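Local coordinates for protein L-methionine gamma-lyase (Fusobacterium nucleatum subsp. nucleatum, PDB 6LXU) that is a pyridoxal-phosphate-dependent lyase of the Cys/Met metabolism enzyme family, here assembled from four chains, each with a central mixed beta sheet, at residues A103-V108 with N150-Y155; E142-M147 with S173-T178. All coordinates share one frame; numbering follows the deposited sequence.

In the fold
Contacts 1 and 2 lie in adjoining layers of one alpha/beta domain, sheet and helices, their centres about 11 Å apart. Contact 1 joins two parallel neighbours in the seven-stranded sheet, strands 106-110 and 151-157; contact 2 joins helices 140-146 and 169-176, which pack on a face of that sheet. Their segments alternate in sequence: 103-108, 142-147, 150-155, then 173-178, so strand 151-157 follows the first helix and precedes the second. The layers meet where Val-154 CG2 lies 3.6 Å from Ala-176 CB and 3.9 Å from Met-147 SD, and where His-106 CE1 comes within 3.3 Å of Ala-146 O. Both helices, crossovers between its strands, thus pack on the sheet and on each other.

Contact 1 of 2, residues A103-V108 with N150-Y155; sequences AGDHVV and NTRVVY
Thr-151 OG1 is gripped twice: it meets His-106 ND1 at 2.7 Å, in the plane of the imidazole at its edge, and also bonds the backbone N of Lys-148. The His-106 side chain, with CG anti to its backbone N (chi1 177°), runs alongside Thr-151, and its other ring nitrogen, NE2, bonds Thr-133 OG1, so both nitrogens fix the ring's rotation. The strands carrying this pair run parallel. His-106 N donates to Asn-150 O, while His-106 O receives Arg-152 N at 2.8 Å. A beta bulge then shifts the register by one, so that Val-108 N reaches Val-153 O and Val-108 O accepts Tyr-155 N, each at 3.0 Å. At the strand entrance Asn-150 ND2 donates to Gly-104 O at 2.9 Å, a nearly straight bond (166°) lying in the amide plane, and also bonds Glu-131 OE1. Asp-105 OD2 lies 3.5 Å from Arg-152 CG, beside the arginine's aliphatic part; the charged ends turn elsewhere, Asp-105 to Lys-102 and Arg-152 to Asn-181 O and Val-100 O. Side-chain bonds at the strand entrance thus supplement the backbone ladder and tie the bulged pair to strand 131-135.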
loop_
_atom_site.group_PDB
_atom_site.type_symbol
_atom_site.label_atom_id
_atom_site.label_comp_id
_atom_site.label_asym_id
_atom_site.label_seq_id
_atom_site.Cartn_x
_atom_site.Cartn_y
_atom_site.Cartn_z
ATOM N N ALA A 103 8.113 -2.685 39.391
ATOM C CA ALA A 103 7.723 -3.598 40.469
ATOM C C ALA A 103 7.680 -2.829 41.787
ATOM O O ALA A 103 8.557 -2.010 42.050
ATOM C CB ALA A 103 8.694 -4.760 40.575
ATOM N N GLY A 104 6.625 -3.066 42.545
ATOM C CA GLY A 104 6.409 -2.342 43.805
ATOM C C GLY A 104 5.464 -1.155 43.705
ATOM O O GLY A 104 5.032 -0.622 44.736
ATOM N N ASP A 105 5.151 -0.712 42.480
ATOM C CA ASP A 105 4.168 0.341 42.270
ATOM C C ASP A 105 2.772 -0.236 42.408
ATOM O O ASP A 105 2.548 -1.445 42.319
ATOM C CB ASP A 105 4.279 0.970 40.869
ATOM C CG ASP A 105 5.448 1.900 40.705
ATOM O OD1 ASP A 105 6.094 2.259 41.721
ATOM O OD2 ASP A 105 5.709 2.319 39.553
ATOM N N HIS A 106 1.818 0.682 42.568
ATOM C CA HIS A 106 0.406 0.375 42.693
ATOM C C HIS A 106 -0.409 1.137 41.630
ATOM O O HIS A 106 -0.059 2.253 41.232
ATOM C CB HIS A 106 -0.048 0.710 44.129
ATOM C CG HIS A 106 -1.509 0.524 44.402
ATOM N ND1 HIS A 106 -2.339 1.587 44.698
ATOM C CD2 HIS A 106 -2.278 -0.587 44.486
ATOM C CE1 HIS A 106 -3.555 1.138 44.930
ATOM N NE2 HIS A 106 -3.547 -0.178 44.826
ATOM N N VAL A 107 -1.489 0.496 41.199
ATOM C CA VAL A 107 -2.414 1.037 40.199
ATOM C C VAL A 107 -3.823 0.960 40.767
ATOM O O VAL A 107 -4.211 -0.070 41.323
ATOM C CB VAL A 107 -2.361 0.220 38.884
ATOM C CG1 VAL A 107 -3.416 0.700 37.886
ATOM C CG2 VAL A 107 -0.964 0.265 38.289
ATOM N N VAL A 108 -4.574 2.057 40.626
ATOM C CA VAL A 108 -6.002 2.073 40.889
ATOM C C VAL A 108 -6.728 2.180 39.561
ATOM O O VAL A 108 -6.432 3.083 38.768
ATOM C CB VAL A 108 -6.422 3.248 41.795
ATOM C CG1 VAL A 108 -7.938 3.314 41.965
ATOM C CG2 VAL A 108 -5.732 3.146 43.146
ATOM N N ASN A 150 2.330 4.551 47.249
ATOM C CA ASN A 150 2.973 3.988 46.057
ATOM C C ASN A 150 2.044 3.878 44.837
ATOM O O ASN A 150 2.418 3.234 43.850
ATOM C CB ASN A 150 3.613 2.622 46.372
ATOM C CG ASN A 150 2.599 1.570 46.730
ATOM O OD1 ASN A 150 1.605 1.857 47.395
ATOM N ND2 ASN A 150 2.834 0.341 46.297
ATOM N N THR A 151 0.855 4.486 44.875
ATOM C CA THR A 151 -0.005 4.552 43.682
ATOM C C THR A 151 0.667 5.403 42.630
ATOM O O THR A 151 0.879 6.598 42.806
ATOM C CB THR A 151 -1.396 5.092 44.009
ATOM O OG1 THR A 151 -1.960 4.283 45.041
ATOM C CG2 THR A 151 -2.307 5.051 42.764
ATOM N N ARG A 152 1.048 4.759 41.527
ATOM C CA ARG A 152 1.727 5.439 40.435
ATOM C C ARG A 152 0.779 5.817 39.288
ATOM O O ARG A 152 1.057 6.759 38.567
ATOM C CB ARG A 152 2.866 4.546 39.925
ATOM C CG ARG A 152 3.651 5.060 38.741
ATOM C CD ARG A 152 4.267 6.429 38.958
ATOM N NE ARG A 152 5.185 6.780 37.878
ATOM C CZ ARG A 152 5.562 8.017 37.558
ATOM N NH1 ARG A 152 5.093 9.070 38.241
ATOM N NH2 ARG A 152 6.418 8.213 36.571
ATOM N N VAL A 153 -0.285 5.042 39.111
ATOM C CA VAL A 153 -1.228 5.257 38.014
ATOM C C VAL A 153 -2.648 5.104 38.523
ATOM O O VAL A 153 -2.982 4.156 39.230
ATOM C CB VAL A 153 -0.999 4.243 36.860
ATOM C CG1 VAL A 153 -2.162 4.237 35.865
ATOM C CG2 VAL A 153 0.309 4.527 36.151
ATOM N N VAL A 154 -3.488 6.059 38.120
ATOM C CA VAL A 154 -4.931 5.905 38.153
ATOM C C VAL A 154 -5.356 5.826 36.686
ATOM O O VAL A 154 -5.103 6.760 35.932
ATOM C CB VAL A 154 -5.627 7.058 38.916
ATOM C CG1 VAL A 154 -7.128 7.013 38.737
ATOM C CG2 VAL A 154 -5.260 6.981 40.390
ATOM N N TYR A 155 -5.930 4.694 36.289
ATOM C CA TYR A 155 -6.239 4.410 34.882
ATOM C C TYR A 155 -7.742 4.393 34.716
ATOM O O TYR A 155 -8.427 3.655 35.421
ATOM C CB TYR A 155 -5.621 3.073 34.479
ATOM C CG TYR A 155 -5.771 2.762 33.010
ATOM C CD1 TYR A 155 -6.946 2.256 32.513
ATOM C CD2 TYR A 155 -4.737 3.005 32.117
ATOM C CE1 TYR A 155 -7.115 1.999 31.154
ATOM C CE2 TYR A 155 -4.872 2.733 30.759
ATOM C CZ TYR A 155 -6.065 2.232 30.280
ATOM O OH TYR A 155 -6.180 1.956 28.923
HETATM O O HOH W 1 5.152 4.468 43.070
#

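Contact 2 of 2, residues E142-M147 with S173-T178; sequences EVKNAM and SKIAHT
Two neighbouring helices of the alpha/beta sandwich meet here, 140-146 and 169-176, each the connecting helix of a beta-alpha-beta crossover in the parallel part of the seven-stranded sheet. The first links strands 131-135 and 151-157, the second 151-157 and 183-187. No hydrogen bond crosses between the segments; the contact is mostly between apolar groups and centres on Ile-175. Its CG2 branch, anti to the backbone N, faces helix 140-146 and touches three residues of the other segment: Val-143 through CG1 at 4.0 Å, Lys-144 through CG at 3.8 Å, and Met-147 through CG at 4.2 Å. Lys-144 passes the isoleucine at about a right angle, and its extended chain also brings CE to 3.9 Å from Ile-175 CD1. The methylenes therefore do the packing, while NZ forms a salt bridge with Glu-141. Nearer the sheet, Met-147 folds over at chi2 and chi3 (-64° and -62°), which carries its CE to 3.5 Å from Ala-176 O and leaves its SD near Ala-176 CA. Val-143 rests on Val-135 of strand 131-135, so helix 140-146 is seated on the sheet as well as on its neighbour. At the C-terminal side of segment 173-178, one residue supplies two donors to a single carbonyl: Ile-175 O accepts Thr-178 N at 3.2 Å and, nearly in line with the C=O bond, Thr-178 OG1 at 2.7 Å.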
loop_
_atom_site.group_PDB
_atom_site.type_symbol
_atom_site.label_atom_id
_atom_site.label_comp_id
_atom_site.label_asym_id
_atom_site.label_seq_id
_atom_site.Cartn_x
_atom_site.Cartn_y
_atom_site.Cartn_z
ATOM N N GLU A 142 -14.690 5.480 47.038
ATOM C CA GLU A 142 -13.929 4.241 46.770
ATOM C C GLU A 142 -12.536 4.540 46.212
ATOM O O GLU A 142 -11.552 3.907 46.595
ATOM C CB GLU A 142 -14.653 3.322 45.780
ATOM C CG GLU A 142 -15.768 2.490 46.375
ATOM C CD GLU A 142 -16.313 1.452 45.406
ATOM O OE1 GLU A 142 -15.515 0.720 44.767
ATOM O OE2 GLU A 142 -17.552 1.354 45.286
ATOM N N VAL A 143 -12.453 5.513 45.310
ATOM C CA VAL A 143 -11.183 5.851 44.693
ATOM C C VAL A 143 -10.271 6.514 45.718
ATOM O O VAL A 143 -9.108 6.138 45.835
ATOM C CB VAL A 143 -11.367 6.729 43.440
ATOM C CG1 VAL A 143 -10.020 7.100 42.843
ATOM C CG2 VAL A 143 -12.209 5.985 42.413
ATOM N N LYS A 144 -10.806 7.470 46.479
ATOM C CA LYS A 144 -10.035 8.105 47.562
ATOM C C LYS A 144 -9.464 7.061 48.520
ATOM O O LYS A 144 -8.295 7.121 48.885
ATOM C CB LYS A 144 -10.914 9.055 48.376
ATOM C CG LYS A 144 -11.363 10.312 47.658
ATOM C CD LYS A 144 -12.371 11.059 48.515
ATOM C CE LYS A 144 -13.121 12.113 47.728
ATOM N NZ LYS A 144 -13.915 12.997 48.624
ATOM N N ASN A 145 -10.304 6.107 48.899
ATOM C CA ASN A 145 -9.919 5.064 49.863
ATOM C C ASN A 145 -8.874 4.084 49.311
ATOM O O ASN A 145 -8.118 3.508 50.086
ATOM C CB ASN A 145 -11.152 4.285 50.352
ATOM C CG ASN A 145 -12.072 5.119 51.232
ATOM O OD1 ASN A 145 -11.684 6.168 51.761
ATOM N ND2 ASN A 145 -13.304 4.655 51.388
ATOM N N ALA A 146 -8.833 3.899 47.984
ATOM C CA ALA A 146 -7.855 3.009 47.334
ATOM C C ALA A 146 -6.477 3.630 47.142
ATOM O O ALA A 146 -5.507 2.894 46.913
ATOM C CB ALA A 146 -8.392 2.539 45.991
ATOM N N MET A 147 -6.362 4.955 47.200
ATOM C CA MET A 147 -5.080 5.633 47.005
ATOM C C MET A 147 -4.069 5.220 48.068
ATOM O O MET A 147 -4.417 5.131 49.256
ATOM C CB MET A 147 -5.244 7.161 47.027
ATOM C CG MET A 147 -5.963 7.746 45.813
ATOM S SD MET A 147 -5.111 7.526 44.236
ATOM C CE MET A 147 -3.597 8.436 44.532
ATOM N N SER A 173 -9.251 12.949 38.626
ATOM C CA SER A 173 -7.895 13.430 38.487
ATOM C C SER A 173 -7.463 14.230 39.713
ATOM O O SER A 173 -6.324 14.122 40.130
ATOM C CB SER A 173 -7.712 14.272 37.229
ATOM O OG SER A 173 -7.899 13.468 36.055
ATOM N N LYS A 174 -8.377 15.028 40.269
ATOM C CA LYS A 174 -8.073 15.761 41.517
ATOM C C LYS A 174 -7.768 14.811 42.654
ATOM O O LYS A 174 -6.820 15.048 43.415
ATOM C CB LYS A 174 -9.222 16.694 41.890
ATOM C CG LYS A 174 -9.284 17.894 40.978
ATOM C CD LYS A 174 -10.532 18.689 41.250
ATOM C CE LYS A 174 -10.602 19.889 40.346
ATOM N NZ LYS A 174 -11.872 20.609 40.537
ATOM N N ILE A 175 -8.524 13.727 42.762
ATOM C CA ILE A 175 -8.266 12.720 43.803
ATOM C C ILE A 175 -6.906 12.074 43.592
ATOM O O ILE A 175 -6.101 11.956 44.517
ATOM C CB ILE A 175 -9.374 11.657 43.840
ATOM C CG1 ILE A 175 -10.677 12.310 44.307
ATOM C CG2 ILE A 175 -9.007 10.478 44.745
ATOM C CD1 ILE A 175 -11.909 11.505 44.029
ATOM N N ALA A 176 -6.635 11.634 42.362
ATOM C CA ALA A 176 -5.343 11.012 42.050
ATOM C C ALA A 176 -4.163 11.921 42.380
ATOM O O ALA A 176 -3.151 11.472 42.930
ATOM C CB ALA A 176 -5.307 10.623 40.581
ATOM N N HIS A 177 -4.311 13.198 42.044
ATOM C CA HIS A 177 -3.231 14.151 42.174
ATOM C C HIS A 177 -2.973 14.637 43.604
ATOM O O HIS A 177 -2.020 15.379 43.820
ATOM C CB HIS A 177 -3.439 15.317 41.220
ATOM C CG HIS A 177 -3.206 14.944 39.784
ATOM N ND1 HIS A 177 -3.903 15.518 38.743
ATOM C CD2 HIS A 177 -2.366 14.035 39.225
ATOM C CE1 HIS A 177 -3.483 14.992 37.604
ATOM N NE2 HIS A 177 -2.556 14.094 37.865
ATOM N N THR A 178 -3.749 14.149 44.563
ATOM C CA THR A 178 -3.382 14.334 45.976
ATOM C C THR A 178 -2.073 13.609 46.294
ATOM O O THR A 178 -1.400 13.962 47.267
ATOM C CB THR A 178 -4.473 13.863 46.953
ATOM O OG1 THR A 178 -4.727 12.467 46.791
ATOM C CG2 THR A 178 -5.764 14.647 46.768
#